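Local coordinates for protein ESSB (Geobacillus thermodenitrificans, PDB 2YNQ) that probably serves as an integral membrane component of the type VII (Ess) secretion system, seen here as its extracellular domain, two copies of which pair, at residues Y24-V27 with I28-E32. Residues are numbered along the deposited sequence; the frame is centred on the assembly and turned at random.
Sequences YSDV and ITTLE
Thr-30 doubles back on Asp-26, one turn earlier in the short helix 24-31, and holds the Asp-26 carbonyl twice. Its CB lies 3.3 Å from Asp-26 O. From there OG1, set beside its own backbone N (chi1 -65°), reaches back to give a short hydrogen bond of 2.7 Å to Asp-26 O. Thr-30 N donates to the same Asp-26 O at 3.0 Å, and the two donors come from opposite faces of the carbonyl plane, tilted 27° and 34° from it. Gln-14 of helix 7-19 adds a weak hydrogen bond to the hydroxyl, and Leu-18 packs on the same threonine. A valine here would probably leave Asp-26 O with the amide as its one strong donor and Gln-14 without its mate. Beside this pair, a water bridges Asp-26 OD1, to which it donates at 3.2 Å, and Thr-29 OG1, tying carboxylate and hydroxyl together indirectly. Plain helical bonds run from Ile-28 N to Tyr-24 O and from Thr-29 N to Ser-25 O; the one from Leu-31 N to Val-27 O is weak, at 3.2 Å. On the apolar side Val-27 CG1 meets Leu-31 CD1 at 4.2 Å, next to helices 41-53 and 7-19. Ser-25 OG is hydrogen-bonded to Asp-135 and Arg-113 of the second subunit. The helix is thus amphipathic, its aliphatic groups packed into the helical array and its serine joined to the dimer partner, while the threonine hydroxyl adds a second strong bond to a carbonyl one residue before Val-27, whose own bond to Leu-31 N is weak.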
ATOM      1  N   TYR D  24       3.707 -15.320  -6.161  1.00 39.90           N
ATOM      2  CA  TYR D  24       2.872 -14.862  -5.055  1.00 39.37           C
ATOM      3  C   TYR D  24       1.380 -14.759  -5.417  1.00 39.28           C
ATOM      4  O   TYR D  24       0.543 -15.323  -4.717  1.00 38.58           O
ATOM      5  CB  TYR D  24       3.418 -13.538  -4.485  1.00 39.21           C
ATOM      6  CG  TYR D  24       4.897 -13.586  -4.134  1.00 38.85           C
ATOM      7  CD1 TYR D  24       5.374 -14.489  -3.199  1.00 39.59           C
ATOM      8  CD2 TYR D  24       5.815 -12.723  -4.732  1.00 40.54           C
ATOM      9  CE1 TYR D  24       6.721 -14.543  -2.873  1.00 39.43           C
ATOM     10  CE2 TYR D  24       7.174 -12.771  -4.410  1.00 40.31           C
ATOM     11  CZ  TYR D  24       7.609 -13.690  -3.471  1.00 40.21           C
ATOM     12  OH  TYR D  24       8.940 -13.782  -3.124  1.00 41.91           O
ATOM     13  N   SER D  25       1.066 -14.076  -6.516  1.00 39.78           N
ATOM     14  CA  SER D  25      -0.320 -13.876  -6.930  1.00 40.70           C
ATOM     15  C   SER D  25      -1.015 -15.215  -7.063  1.00 40.98           C
ATOM     16  O   SER D  25      -2.142 -15.397  -6.603  1.00 41.37           O
ATOM     17  CB  SER D  25      -0.418 -13.119  -8.265  1.00 41.30           C
ATOM     18  OG  SER D  25       0.369 -11.934  -8.258  1.00 41.96           O
ATOM     19  N   ASP D  26      -0.317 -16.167  -7.660  1.00 41.91           N
ATOM     20  CA  ASP D  26      -0.900 -17.462  -7.973  1.00 42.52           C
ATOM     21  C   ASP D  26      -1.076 -18.312  -6.721  1.00 41.07           C
ATOM     22  O   ASP D  26      -2.012 -19.113  -6.644  1.00 41.63           O
ATOM     23  CB  ASP D  26      -0.046 -18.171  -9.023  1.00 44.05           C
ATOM     24  CG  ASP D  26      -0.865 -19.035  -9.961  1.00 49.74           C
ATOM     25  OD1 ASP D  26      -2.052 -19.343  -9.642  1.00 56.32           O
ATOM     26  OD2 ASP D  26      -0.317 -19.426 -11.025  1.00 55.30           O
ATOM     27  N   VAL D  27      -0.182 -18.133  -5.743  1.00 39.39           N
ATOM     28  CA  VAL D  27      -0.328 -18.763  -4.439  1.00 38.11           C
ATOM     29  C   VAL D  27      -1.616 -18.286  -3.798  1.00 38.21           C
ATOM     30  O   VAL D  27      -2.386 -19.091  -3.278  1.00 38.58           O
ATOM     31  CB  VAL D  27       0.845 -18.408  -3.496  1.00 38.22           C
ATOM     32  CG1 VAL D  27       0.521 -18.784  -2.055  1.00 34.96           C
ATOM     33  CG2 VAL D  27       2.132 -19.073  -3.958  1.00 36.96           C
ATOM     34  N   ILE D  28      -1.837 -16.971  -3.865  1.00 38.11           N
ATOM     35  CA  ILE D  28      -2.996 -16.309  -3.284  1.00 37.91           C
ATOM     36  C   ILE D  28      -4.300 -16.828  -3.872  1.00 39.21           C
ATOM     37  O   ILE D  28      -5.163 -17.231  -3.114  1.00 38.55           O
ATOM     38  CB  ILE D  28      -2.884 -14.757  -3.388  1.00 38.29           C
ATOM     39  CG1 ILE D  28      -1.866 -14.258  -2.356  1.00 36.95           C
ATOM     40  CG2 ILE D  28      -4.254 -14.053  -3.199  1.00 35.79           C
ATOM     41  CD1 ILE D  28      -1.274 -12.875  -2.656  1.00 34.25           C
ATOM     42  N   THR D  29      -4.432 -16.862  -5.202  1.00 40.37           N
ATOM     43  CA  THR D  29      -5.656 -17.380  -5.798  1.00 42.58           C
ATOM     44  C   THR D  29      -5.847 -18.884  -5.602  1.00 42.48           C
ATOM     45  O   THR D  29      -6.978 -19.365  -5.500  1.00 43.52           O
ATOM     46  CB  THR D  29      -5.827 -16.993  -7.284  1.00 43.69           C
ATOM     47  OG1 THR D  29      -4.709 -17.453  -8.015  1.00 46.62           O
ATOM     48  CG2 THR D  29      -5.919 -15.477  -7.439  1.00 44.98           C
ATOM     49  N   THR D  30      -4.753 -19.625  -5.498  1.00 42.20           N
ATOM     50  CA  THR D  30      -4.855 -21.057  -5.192  1.00 41.74           C
ATOM     51  C   THR D  30      -5.524 -21.296  -3.841  1.00 41.53           C
ATOM     52  O   THR D  30      -6.287 -22.244  -3.676  1.00 41.40           O
ATOM     53  CB  THR D  30      -3.470 -21.731  -5.247  1.00 41.46           C
ATOM     54  OG1 THR D  30      -2.999 -21.667  -6.593  1.00 40.94           O
ATOM     55  CG2 THR D  30      -3.527 -23.200  -4.808  1.00 40.05           C
ATOM     56  N   LEU D  31      -5.267 -20.401  -2.896  1.00 40.94           N
ATOM     57  CA  LEU D  31      -5.647 -20.635  -1.526  1.00 41.06           C
ATOM     58  C   LEU D  31      -6.829 -19.812  -1.083  1.00 42.27           C
ATOM     59  O   LEU D  31      -7.238 -19.909   0.066  1.00 43.54           O
ATOM     60  CB  LEU D  31      -4.462 -20.388  -0.608  1.00 39.68           C
ATOM     61  CG  LEU D  31      -3.373 -21.440  -0.721  1.00 39.13           C
ATOM     62  CD1 LEU D  31      -2.211 -21.108   0.184  1.00 36.55           C
ATOM     63  CD2 LEU D  31      -3.921 -22.861  -0.442  1.00 38.68           C
ATOM     64  N   GLU D  32      -7.408 -19.028  -1.993  1.00 43.39           N
ATOM     65  CA  GLU D  32      -8.399 -18.031  -1.613  1.00 43.42           C
ATOM     66  C   GLU D  32      -9.672 -18.595  -0.967  1.00 43.70           C
ATOM     67  O   GLU D  32     -10.251 -17.948  -0.103  1.00 43.45           O
ATOM     68  CB  GLU D  32      -8.728 -17.127  -2.794  1.00 44.17           C
ATOM     69  CG  GLU D  32      -9.528 -17.802  -3.885  1.00 49.48           C
ATOM     70  CD  GLU D  32      -9.590 -16.996  -5.181  1.00 54.48           C
ATOM     71  OE1 GLU D  32      -9.131 -15.819  -5.193  1.00 54.87           O
ATOM     72  OE2 GLU D  32     -10.090 -17.566  -6.187  1.00 56.12           O
TER
HETATM   73  O   HOH W   1      -5.002 -20.356  -8.867  1.00 67.33           O